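Local structure of uncharacterized lipoprotein GfcB (Escherichia coli K12, 2IN5) at residues V176-Q181 / E191-K196; R40-Q45 / V187-M192; L101-G106 / N148-E153; N83-E88 / L114-N119. The protein is of unknown function but, as a predicted membrane-anchored lipoprotein of the group 4 capsule family, may take part in capsule polysaccharide production or export. All coordinates share one frame; numbering follows the deposited sequence.

Contact 1: residues V176-Q181 / E191-K196; sequences VRQSRQ and EMTFLK
R177 reaches across to the partner strand and grips the backbone of F194 side-on. NE and NH2 both point at one atom, F194 O, with NE at 2.8 Å and NH2 at 2.9 Å. That oxygen lies close to the guanidinium plane. The NH2 bond arrives in the carbonyl plane on a lone pair, while NE is tilted from it. The chain of R177 folds back at chi2 (-55°) and chi3 (-63°), which brings the group round to L195 and F194. The F194 ring turns its edge to the opposite backbone at R177 O and Q178 N. V176 CG1 is 4.4 Å from F194 CE1. These two segments are the arms of an antiparallel beta hairpin, strands 176-182 and 189-194. S179 and M192 form a hydrogen-bonded pair; Q178-T193 and R180-E191 are non-hydrogen-bonded pairs. On the face of Q178 and T193 the two side chains run side by side. Q178 NE2 makes a weak bond to T193 OG1 at 3.3 Å. R180 and E191 also lie alongside each other. R180 CD is 4.2 Å from E191 CG, and the guanidinium and carboxylate planes are 83° apart. On the other face, selenomethionine M192 puts its CE methyl 3.4 Å from S179 OG. The Q181 side chain runs at a slant to it, and its amide is bonded to the backbone of G74 and L76.

Contact 2: residues R40-Q45 / V187-M192; sequences RLNEGQ and VIPVEM
R40 sends CG away from its backbone N (chi1 176°), beside the side chain of E191, whose CG lies beside its own N (chi1 -65°). The two chains then run side by side in the same direction. R40 CB is 3.6 Å from E191 CB. R40 CG lies 3.7 Å from E191 OE2. R40 NE stays 4.1 Å from E191 OE1, beyond a salt bridge, with the two planes 35° apart. R40 and E191 are a hydrogen-bonded antiparallel pair, R40 N to E191 O and E191 N to R40 O. L41 and V190 follow as a non-hydrogen-bonded pair on the other face, where L41 CD2 meets V190 CG2 at 3.7 Å. N42 N continues the pairing to P189 O at 2.9 Å. The P189 ring packs with CG 3.8 Å from N42 CA, and N42 OD1 comes near I188 CA. From L41 to G44 the chain makes a type I' beta turn, which ends strand 36-41. A water accepts from E43 N and may donate to E191 OE2, though it has more acceptors in reach than protons. An alanine in place of R40, with no charge and no long chain beside E191, would probably leave that carboxylate without its nearby positive charge next to E43. E43 OE2 and E191 OE2 are only 3.3 Å apart, two acceptors of like charge. The positive charge of R40 near E191 may ease that repulsion in part, and one carboxylate may be more readily protonated than usual.

Contact 3: residues L101-G106 / N148-E153; sequences LAIKDG and NVWQEE
I103 and W150 meet where an irregular loop, 101-106, runs past strand 148-153 without a hydrogen bond between them, D105 CA staying 8.7 Å from W150 CA. The I103 CG2 methyl sits over one face of the indole. It is 3.5 Å from the centroid of the six-membered ring and 13° off the normal, a CH-pi contact. With CG2 anti to the backbone N, the methyl is turned onto the ring, and the two side chains slide past each other in opposite directions. I103 O also closes on W150 CZ2, at 3.1 Å. At the ring edge, D105 CA lies in the indole plane, 3.8 Å from W150 CZ3, and D105 N is near that plane too. The D105 carboxylate is held by F132 N. Trading W150 for an alanine would probably open a gap under I103 and leave D105 without the ring edge beside it. At the other end, L101 CD2 only grazes N148 ND2. F132 of strand 120-140 meets the W150 ring edge-to-face, and V169 of strand 161-170 touches it as well. The tryptophan thus joins the loop between strands 86-89 and 108-117 to strand 143-156 and both its neighbours.

Contact 4: residues N83-E88 / L114-N119; sequences NNNLLE and LWSEDN
L87 and E88 both turn their backbone N-H groups to L114 O. E88 N is 3.1 Å from L114 O; the 2.5 Å between L87 N and L114 O is too short to trust in detail. L114 N returns a bond to E88 O. Further along, S116 N bonds to N85 O.

Side chains add two more hydrogen bonds. N85 N donates to S116 OG at 3.2 Å; OG is set between its own backbone N and carbonyl carbon (chi1 67°). D118 N donates to N84 OD1, also at 3.2 Å and almost straight (176°), though it comes from above the amide plane. Within 114-119, W115 NE1 bonds to E117 OE2 from above the carboxylate plane. The N85 amide is held on its oxygen side by L82 N and T79 OG1.

Water joins the same groups. One molecule lies between N85 ND2 and S116 OG. Another accepts a hydrogen bond from N119 N and also contacts S116 OG.

Apolar contacts are fewer. L87 CB packs against L114 CG at 3.9 Å, the two side chains meeting at a slant. L86 CD1 approaches W115 CB more loosely, at 4.3 Å.

L86 pairs with W115 and E88 with L114, so the register slips by one residue. With L87 and E88 both opposite L114, this is a classic beta bulge in the antiparallel pairing of strands 86-89 and 108-117.

Contacts 1 and 2 share E191 and M192 and lie on opposite edges of strand 189-194, with centres 12 Å apart. Contact 1 pairs that strand with 176-182, contact 2 with 36-41. Q181 O and V190 N, 2.6 Å apart, probably join them by a hydrogen bond. Contact 4 touches contact 2 through packing: I188 CD1 lies 3.5 Å from N84 ND2, and V187 CG2 is 3.9 Å from W115 NE1. Contact 3 stands apart, its centre about 15 Å from that of contact 1 and about 27 Å from that of contact 4. Its loop nevertheless leads from strand 86-89 to strand 108-117, the two strands paired in contact 4.

Contact 1: residues V176-Q181 / E191-K196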
# COMPACT_ATOMS: atom_id res chain seq x y z
N VAL A 176 -3.77 19.11 -7.82
CA VAL A 176 -4.93 19.00 -8.69
C VAL A 176 -6.13 18.81 -7.75
O VAL A 176 -6.10 17.96 -6.87
CB VAL A 176 -4.77 17.79 -9.65
CG1 VAL A 176 -6.08 17.49 -10.38
CG2 VAL A 176 -3.66 18.08 -10.65
N ARG A 177 -7.17 19.63 -7.92
CA ARG A 177 -8.34 19.54 -7.06
C ARG A 177 -9.51 18.88 -7.77
O ARG A 177 -10.50 18.50 -7.14
CB ARG A 177 -8.76 20.92 -6.55
CG ARG A 177 -7.78 21.58 -5.60
CD ARG A 177 -7.46 20.70 -4.40
NE ARG A 177 -8.61 20.40 -3.55
CZ ARG A 177 -9.21 21.27 -2.74
NH1 ARG A 177 -8.78 22.53 -2.66
NH2 ARG A 177 -10.24 20.89 -2.01
N GLN A 178 -9.40 18.77 -9.08
CA GLN A 178 -10.45 18.15 -9.87
C GLN A 178 -9.83 17.70 -11.18
O GLN A 178 -8.94 18.35 -11.70
CB GLN A 178 -11.59 19.13 -10.15
CG GLN A 178 -12.70 18.52 -10.98
CD GLN A 178 -13.93 19.40 -11.11
OE1 GLN A 178 -14.07 20.17 -12.06
NE2 GLN A 178 -14.83 19.30 -10.13
N SER A 179 -10.30 16.58 -11.71
CA SER A 179 -9.76 16.09 -12.97
C SER A 179 -10.80 15.31 -13.76
O SER A 179 -11.68 14.69 -13.18
CB SER A 179 -8.56 15.18 -12.69
OG SER A 179 -8.98 14.01 -12.00
N ARG A 180 -10.70 15.38 -15.08
CA ARG A 180 -11.59 14.64 -15.95
C ARG A 180 -10.68 13.94 -16.96
O ARG A 180 -9.93 14.60 -17.68
CB ARG A 180 -12.56 15.55 -16.71
CG ARG A 180 -13.38 16.49 -15.83
CD ARG A 180 -14.83 16.55 -16.30
NE ARG A 180 -14.94 16.65 -17.75
CZ ARG A 180 -14.64 17.73 -18.46
NH1 ARG A 180 -14.21 18.84 -17.87
NH2 ARG A 180 -14.78 17.71 -19.79
N GLN A 181 -10.75 12.61 -17.00
CA GLN A 181 -9.92 11.83 -17.92
C GLN A 181 -10.54 10.49 -18.28
O GLN A 181 -11.53 10.09 -17.69
CB GLN A 181 -8.53 11.59 -17.31
CG GLN A 181 -8.54 10.72 -16.07
CD GLN A 181 -7.30 10.91 -15.21
OE1 GLN A 181 -6.17 10.69 -15.65
NE2 GLN A 181 -7.52 11.35 -13.97
N GLU A 191 -14.15 10.94 -13.41
CA GLU A 191 -14.19 12.28 -12.83
C GLU A 191 -13.79 12.18 -11.37
O GLU A 191 -14.31 11.34 -10.64
CB GLU A 191 -15.61 12.86 -12.92
CG GLU A 191 -16.12 13.12 -14.32
CD GLU A 191 -17.52 13.71 -14.33
OE1 GLU A 191 -17.74 14.75 -13.65
OE2 GLU A 191 -18.41 13.14 -15.00
N MSE A 192 -12.86 13.03 -10.95
CA MSE A 192 -12.41 13.01 -9.57
C MSE A 192 -12.33 14.41 -8.97
O MSE A 192 -11.82 15.33 -9.60
CB MSE A 192 -11.04 12.35 -9.47
CG MSE A 192 -11.01 10.94 -10.01
SE MSE A 192 -9.34 10.05 -9.65
CE MSE A 192 -8.39 10.72 -11.20
N THR A 193 -12.87 14.56 -7.76
CA THR A 193 -12.85 15.83 -7.06
C THR A 193 -12.20 15.58 -5.71
O THR A 193 -12.69 14.79 -4.90
CB THR A 193 -14.28 16.40 -6.87
OG1 THR A 193 -14.87 16.65 -8.16
CG2 THR A 193 -14.24 17.72 -6.11
N PHE A 194 -11.07 16.25 -5.47
CA PHE A 194 -10.34 16.08 -4.22
C PHE A 194 -10.79 17.11 -3.21
O PHE A 194 -10.52 18.30 -3.37
CB PHE A 194 -8.85 16.17 -4.51
CG PHE A 194 -8.42 15.26 -5.60
CD1 PHE A 194 -8.67 15.58 -6.93
CD2 PHE A 194 -7.85 14.03 -5.31
CE1 PHE A 194 -8.36 14.69 -7.95
CE2 PHE A 194 -7.54 13.12 -6.33
CZ PHE A 194 -7.80 13.45 -7.64
N LEU A 195 -11.47 16.63 -2.18
CA LEU A 195 -12.05 17.47 -1.14
C LEU A 195 -11.13 18.14 -0.15
O LEU A 195 -11.32 19.31 0.17
CB LEU A 195 -13.10 16.68 -0.37
CG LEU A 195 -14.36 16.19 -1.09
CD1 LEU A 195 -15.04 17.31 -1.86
CD2 LEU A 195 -13.99 15.07 -2.02
N LYS A 196 -10.15 17.41 0.37
CA LYS A 196 -9.27 18.01 1.35
C LYS A 196 -8.18 18.83 0.68
O LYS A 196 -7.37 18.31 -0.08
CB LYS A 196 -8.67 16.93 2.24
CG LYS A 196 -7.72 17.47 3.26
CD LYS A 196 -7.37 16.38 4.24
CE LYS A 196 -6.28 16.87 5.13
NZ LYS A 196 -6.68 18.22 5.58

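Contact 2: residues R40-Q45 / V187-M192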
# COMPACT_ATOMS: atom_id res chain seq x y z
N ARG A 40 -16.43 9.52 -9.98
CA ARG A 40 -17.54 9.36 -10.90
C ARG A 40 -17.05 8.55 -12.10
O ARG A 40 -16.14 8.96 -12.81
CB ARG A 40 -18.06 10.73 -11.35
CG ARG A 40 -19.17 10.68 -12.39
CD ARG A 40 -20.48 11.20 -11.84
NE ARG A 40 -20.35 12.57 -11.34
CZ ARG A 40 -21.33 13.23 -10.73
NH1 ARG A 40 -22.51 12.65 -10.54
NH2 ARG A 40 -21.12 14.47 -10.30
N LEU A 41 -17.65 7.38 -12.32
CA LEU A 41 -17.26 6.54 -13.44
C LEU A 41 -18.38 6.48 -14.46
O LEU A 41 -19.54 6.30 -14.12
CB LEU A 41 -16.95 5.12 -12.97
CG LEU A 41 -15.73 5.01 -12.06
CD1 LEU A 41 -15.65 3.62 -11.47
CD2 LEU A 41 -14.48 5.34 -12.86
N ASN A 42 -18.00 6.64 -15.73
CA ASN A 42 -18.94 6.61 -16.84
C ASN A 42 -20.12 7.54 -16.61
O ASN A 42 -21.26 7.15 -16.84
CB ASN A 42 -19.48 5.20 -17.05
CG ASN A 42 -18.41 4.23 -17.48
OD1 ASN A 42 -17.83 4.36 -18.56
ND2 ASN A 42 -18.13 3.25 -16.63
N GLU A 43 -19.85 8.76 -16.17
CA GLU A 43 -20.91 9.72 -15.93
C GLU A 43 -21.95 9.09 -15.00
O GLU A 43 -23.11 9.51 -14.96
CB GLU A 43 -21.60 10.09 -17.26
CG GLU A 43 -20.67 10.49 -18.41
CD GLU A 43 -20.25 11.95 -18.38
OE1 GLU A 43 -19.52 12.38 -19.31
OE2 GLU A 43 -20.64 12.67 -17.44
N GLY A 44 -21.53 8.08 -14.25
CA GLY A 44 -22.43 7.41 -13.34
C GLY A 44 -22.71 8.21 -12.08
O GLY A 44 -22.75 9.44 -12.10
N GLN A 45 -22.89 7.50 -10.98
CA GLN A 45 -23.18 8.12 -9.71
C GLN A 45 -21.92 8.38 -8.89
O GLN A 45 -21.01 7.57 -8.85
CB GLN A 45 -24.14 7.24 -8.91
CG GLN A 45 -24.60 7.86 -7.61
CD GLN A 45 -25.40 9.14 -7.83
OE1 GLN A 45 -25.55 9.94 -6.91
NE2 GLN A 45 -25.91 9.32 -9.05
N VAL A 187 -11.81 6.01 -23.78
CA VAL A 187 -12.96 5.24 -23.29
C VAL A 187 -13.02 5.22 -21.76
O VAL A 187 -11.99 5.33 -21.09
CB VAL A 187 -12.90 3.76 -23.80
CG1 VAL A 187 -12.82 3.73 -25.32
CG2 VAL A 187 -11.70 3.05 -23.19
N ILE A 188 -14.23 5.07 -21.23
CA ILE A 188 -14.49 5.01 -19.79
C ILE A 188 -14.09 6.27 -19.02
O ILE A 188 -13.10 6.29 -18.27
CB ILE A 188 -13.80 3.80 -19.14
CG1 ILE A 188 -14.23 2.52 -19.86
CG2 ILE A 188 -14.20 3.71 -17.67
CD1 ILE A 188 -13.54 1.27 -19.36
N PRO A 189 -14.88 7.35 -19.16
CA PRO A 189 -14.62 8.62 -18.49
C PRO A 189 -14.61 8.53 -16.98
O PRO A 189 -15.45 7.87 -16.37
CB PRO A 189 -15.71 9.53 -19.05
CG PRO A 189 -16.83 8.60 -19.29
CD PRO A 189 -16.16 7.39 -19.89
N VAL A 190 -13.63 9.20 -16.39
CA VAL A 190 -13.44 9.22 -14.96
C VAL A 190 -13.40 10.66 -14.47
O VAL A 190 -12.72 11.50 -15.06
CB VAL A 190 -12.12 8.52 -14.59
CG1 VAL A 190 -11.91 8.54 -13.08
CG2 VAL A 190 -12.12 7.10 -15.11
N GLU A 191 -14.15 10.94 -13.41
CA GLU A 191 -14.19 12.28 -12.83
C GLU A 191 -13.79 12.18 -11.37
O GLU A 191 -14.31 11.34 -10.64
CB GLU A 191 -15.61 12.86 -12.92
CG GLU A 191 -16.12 13.12 -14.32
CD GLU A 191 -17.52 13.71 -14.33
OE1 GLU A 191 -17.74 14.75 -13.65
OE2 GLU A 191 -18.41 13.14 -15.00
N MSE A 192 -12.86 13.03 -10.95
CA MSE A 192 -12.41 13.01 -9.57
C MSE A 192 -12.33 14.41 -8.97
O MSE A 192 -11.82 15.33 -9.60
CB MSE A 192 -11.04 12.35 -9.47
CG MSE A 192 -11.01 10.94 -10.01
SE MSE A 192 -9.34 10.05 -9.65
CE MSE A 192 -8.39 10.72 -11.20
O HOH W 1 -17.62 9.98 -14.96

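Contact 3: residues L101-G106 / N148-E153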
# COMPACT_ATOMS: atom_id res chain seq x y z
N LEU A 101 2.69 23.09 -11.17
CA LEU A 101 2.89 24.53 -11.23
C LEU A 101 3.89 24.92 -12.32
O LEU A 101 3.80 26.02 -12.87
CB LEU A 101 3.36 25.06 -9.87
CG LEU A 101 2.28 25.14 -8.79
CD1 LEU A 101 2.90 25.73 -7.54
CD2 LEU A 101 1.10 26.00 -9.26
N ALA A 102 4.82 24.02 -12.64
CA ALA A 102 5.84 24.26 -13.66
C ALA A 102 5.43 23.83 -15.05
O ALA A 102 6.27 23.71 -15.94
CB ALA A 102 7.14 23.55 -13.27
N ILE A 103 4.15 23.59 -15.25
CA ILE A 103 3.70 23.18 -16.57
C ILE A 103 3.67 24.38 -17.49
O ILE A 103 3.02 25.39 -17.18
CB ILE A 103 2.29 22.57 -16.51
CG1 ILE A 103 2.30 21.33 -15.62
CG2 ILE A 103 1.81 22.26 -17.91
CD1 ILE A 103 0.96 20.67 -15.51
N LYS A 104 4.37 24.29 -18.62
CA LYS A 104 4.39 25.38 -19.59
C LYS A 104 3.38 25.05 -20.68
O LYS A 104 3.19 23.88 -21.02
CB LYS A 104 5.78 25.55 -20.21
CG LYS A 104 6.84 26.16 -19.30
CD LYS A 104 8.12 26.44 -20.09
CE LYS A 104 9.13 27.25 -19.27
NZ LYS A 104 9.48 26.57 -17.99
N ASP A 105 2.74 26.07 -21.22
CA ASP A 105 1.77 25.89 -22.29
C ASP A 105 2.47 25.19 -23.45
O ASP A 105 3.45 25.70 -23.99
CB ASP A 105 1.23 27.26 -22.74
CG ASP A 105 -0.03 27.14 -23.57
OD1 ASP A 105 -0.92 26.33 -23.21
OD2 ASP A 105 -0.16 27.87 -24.57
N GLY A 106 1.98 24.02 -23.81
CA GLY A 106 2.58 23.26 -24.89
C GLY A 106 3.31 22.02 -24.42
O GLY A 106 3.97 21.36 -25.23
N ASN A 148 -5.64 26.77 -12.02
CA ASN A 148 -5.17 27.03 -13.37
C ASN A 148 -5.83 25.87 -14.10
O ASN A 148 -5.68 24.71 -13.70
CB ASN A 148 -3.65 26.86 -13.50
CG ASN A 148 -2.88 27.94 -12.77
OD1 ASN A 148 -3.29 29.10 -12.73
ND2 ASN A 148 -1.74 27.56 -12.20
N VAL A 149 -6.58 26.16 -15.15
CA VAL A 149 -7.25 25.11 -15.90
C VAL A 149 -6.38 24.63 -17.04
O VAL A 149 -6.06 25.39 -17.95
CB VAL A 149 -8.60 25.60 -16.48
CG1 VAL A 149 -9.27 24.47 -17.24
CG2 VAL A 149 -9.50 26.10 -15.36
N TRP A 150 -5.98 23.36 -16.99
CA TRP A 150 -5.15 22.79 -18.04
C TRP A 150 -5.93 21.78 -18.86
O TRP A 150 -6.54 20.86 -18.31
CB TRP A 150 -3.94 22.11 -17.42
CG TRP A 150 -2.88 23.05 -16.97
CD1 TRP A 150 -2.57 23.39 -15.68
CD2 TRP A 150 -1.94 23.72 -17.80
NE1 TRP A 150 -1.49 24.24 -15.66
CE2 TRP A 150 -1.08 24.46 -16.95
CE3 TRP A 150 -1.74 23.77 -19.18
CZ2 TRP A 150 -0.03 25.23 -17.44
CZ3 TRP A 150 -0.70 24.55 -19.67
CH2 TRP A 150 0.15 25.27 -18.80
N GLN A 151 -5.92 21.96 -20.17
CA GLN A 151 -6.61 21.07 -21.10
C GLN A 151 -5.59 20.20 -21.82
O GLN A 151 -4.80 20.71 -22.61
CB GLN A 151 -7.37 21.88 -22.14
CG GLN A 151 -8.46 22.74 -21.54
CD GLN A 151 -9.77 22.01 -21.48
OE1 GLN A 151 -9.82 20.80 -21.25
NE2 GLN A 151 -10.87 22.75 -21.66
N GLU A 152 -5.62 18.89 -21.56
CA GLU A 152 -4.71 17.95 -22.19
C GLU A 152 -5.33 17.31 -23.42
O GLU A 152 -6.29 16.53 -23.33
CB GLU A 152 -4.32 16.86 -21.19
CG GLU A 152 -3.50 15.71 -21.78
CD GLU A 152 -3.18 14.62 -20.75
OE1 GLU A 152 -4.12 14.08 -20.14
OE2 GLU A 152 -1.98 14.30 -20.56
N GLU A 153 -4.80 17.66 -24.59
CA GLU A 153 -5.28 17.10 -25.85
C GLU A 153 -4.54 15.78 -26.08
O GLU A 153 -3.33 15.77 -26.32
CB GLU A 153 -5.01 18.07 -27.01
CG GLU A 153 -5.74 19.42 -26.87
CD GLU A 153 -7.25 19.26 -26.67
OE1 GLU A 153 -7.90 18.56 -27.48
OE2 GLU A 153 -7.79 19.84 -25.69

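Contact 4: residues N83-E88 / L114-N119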
# COMPACT_ATOMS: atom_id res chain seq x y z
N ASN A 83 -15.27 -3.03 -12.61
CA ASN A 83 -15.69 -3.79 -13.78
C ASN A 83 -14.54 -3.84 -14.78
O ASN A 83 -14.15 -4.90 -15.24
CB ASN A 83 -16.91 -3.13 -14.44
CG ASN A 83 -18.22 -3.59 -13.83
OD1 ASN A 83 -18.40 -3.57 -12.61
ND2 ASN A 83 -19.14 -4.01 -14.68
N ASN A 84 -14.01 -2.66 -15.10
CA ASN A 84 -12.90 -2.54 -16.03
C ASN A 84 -11.79 -1.82 -15.28
O ASN A 84 -12.04 -0.83 -14.58
CB ASN A 84 -13.31 -1.75 -17.26
CG ASN A 84 -14.41 -2.44 -18.04
OD1 ASN A 84 -14.48 -3.67 -18.08
ND2 ASN A 84 -15.28 -1.66 -18.67
N ASN A 85 -10.56 -2.30 -15.45
CA ASN A 85 -9.42 -1.73 -14.74
C ASN A 85 -8.28 -1.20 -15.59
O ASN A 85 -7.99 -1.73 -16.66
CB ASN A 85 -8.84 -2.77 -13.79
CG ASN A 85 -9.83 -3.20 -12.72
OD1 ASN A 85 -10.22 -2.40 -11.88
ND2 ASN A 85 -10.21 -4.47 -12.74
N LEU A 86 -7.63 -0.15 -15.11
CA LEU A 86 -6.47 0.38 -15.81
C LEU A 86 -5.37 -0.47 -15.20
O LEU A 86 -5.23 -0.54 -13.98
CB LEU A 86 -6.29 1.87 -15.48
CG LEU A 86 -4.98 2.55 -15.92
CD1 LEU A 86 -4.80 2.51 -17.43
CD2 LEU A 86 -5.00 3.98 -15.42
N LEU A 87 -4.59 -1.15 -16.04
CA LEU A 87 -3.57 -2.03 -15.51
C LEU A 87 -2.18 -1.44 -15.43
O LEU A 87 -1.39 -1.79 -14.56
CB LEU A 87 -3.52 -3.34 -16.32
CG LEU A 87 -4.79 -4.19 -16.30
CD1 LEU A 87 -4.56 -5.47 -17.08
CD2 LEU A 87 -5.18 -4.51 -14.85
N GLU A 88 -1.86 -0.54 -16.35
CA GLU A 88 -0.54 0.04 -16.32
C GLU A 88 -0.47 1.29 -17.15
O GLU A 88 -1.25 1.47 -18.09
CB GLU A 88 0.52 -0.94 -16.83
CG GLU A 88 1.94 -0.42 -16.61
CD GLU A 88 3.07 -1.17 -17.35
OE1 GLU A 88 4.24 -1.00 -16.93
OE2 GLU A 88 2.82 -1.91 -18.33
N LEU A 114 -2.31 0.14 -20.46
CA LEU A 114 -2.81 -1.21 -20.56
C LEU A 114 -4.06 -1.29 -19.70
O LEU A 114 -3.99 -1.05 -18.50
CB LEU A 114 -1.78 -2.21 -20.02
CG LEU A 114 -2.16 -3.69 -20.01
CD1 LEU A 114 -2.44 -4.19 -21.42
CD2 LEU A 114 -1.04 -4.47 -19.38
N TRP A 115 -5.20 -1.62 -20.29
CA TRP A 115 -6.41 -1.70 -19.49
C TRP A 115 -7.29 -2.89 -19.91
O TRP A 115 -7.20 -3.36 -21.05
CB TRP A 115 -7.17 -0.38 -19.60
CG TRP A 115 -7.98 -0.20 -20.84
CD1 TRP A 115 -9.32 -0.40 -20.97
CD2 TRP A 115 -7.51 0.20 -22.14
NE1 TRP A 115 -9.72 -0.14 -22.26
CE2 TRP A 115 -8.63 0.23 -23.00
CE3 TRP A 115 -6.25 0.54 -22.65
CZ2 TRP A 115 -8.54 0.59 -24.34
CZ3 TRP A 115 -6.15 0.89 -23.99
CH2 TRP A 115 -7.29 0.91 -24.82
N SER A 116 -8.12 -3.38 -19.01
CA SER A 116 -9.00 -4.49 -19.35
C SER A 116 -10.39 -3.98 -19.69
O SER A 116 -10.89 -3.04 -19.07
CB SER A 116 -9.07 -5.50 -18.20
OG SER A 116 -9.71 -4.97 -17.06
N GLU A 117 -11.01 -4.60 -20.68
CA GLU A 117 -12.35 -4.21 -21.12
C GLU A 117 -13.13 -5.50 -21.37
O GLU A 117 -12.90 -6.20 -22.36
CB GLU A 117 -12.24 -3.37 -22.39
CG GLU A 117 -13.49 -2.60 -22.76
CD GLU A 117 -13.18 -1.41 -23.65
OE1 GLU A 117 -14.13 -0.72 -24.09
OE2 GLU A 117 -11.99 -1.15 -23.90
N ASP A 118 -14.06 -5.81 -20.47
CA ASP A 118 -14.87 -7.03 -20.56
C ASP A 118 -13.94 -8.22 -20.42
O ASP A 118 -14.04 -9.21 -21.15
CB ASP A 118 -15.62 -7.09 -21.89
CG ASP A 118 -16.70 -6.02 -22.02
OD1 ASP A 118 -17.24 -5.84 -23.13
OD2 ASP A 118 -17.00 -5.35 -21.01
N ASN A 119 -13.01 -8.11 -19.47
CA ASN A 119 -12.01 -9.13 -19.19
C ASN A 119 -11.08 -9.41 -20.36
O ASN A 119 -10.40 -10.44 -20.40
CB ASN A 119 -12.68 -10.42 -18.73
CG ASN A 119 -13.47 -10.24 -17.47
OD1 ASN A 119 -14.68 -10.00 -17.52
ND2 ASN A 119 -12.79 -10.31 -16.33
O HOH W 2 -12.75 -5.90 -17.51
O HOH W 3 -15.95 -6.92 -17.41
O HOH W 4 -8.90 -6.48 -14.74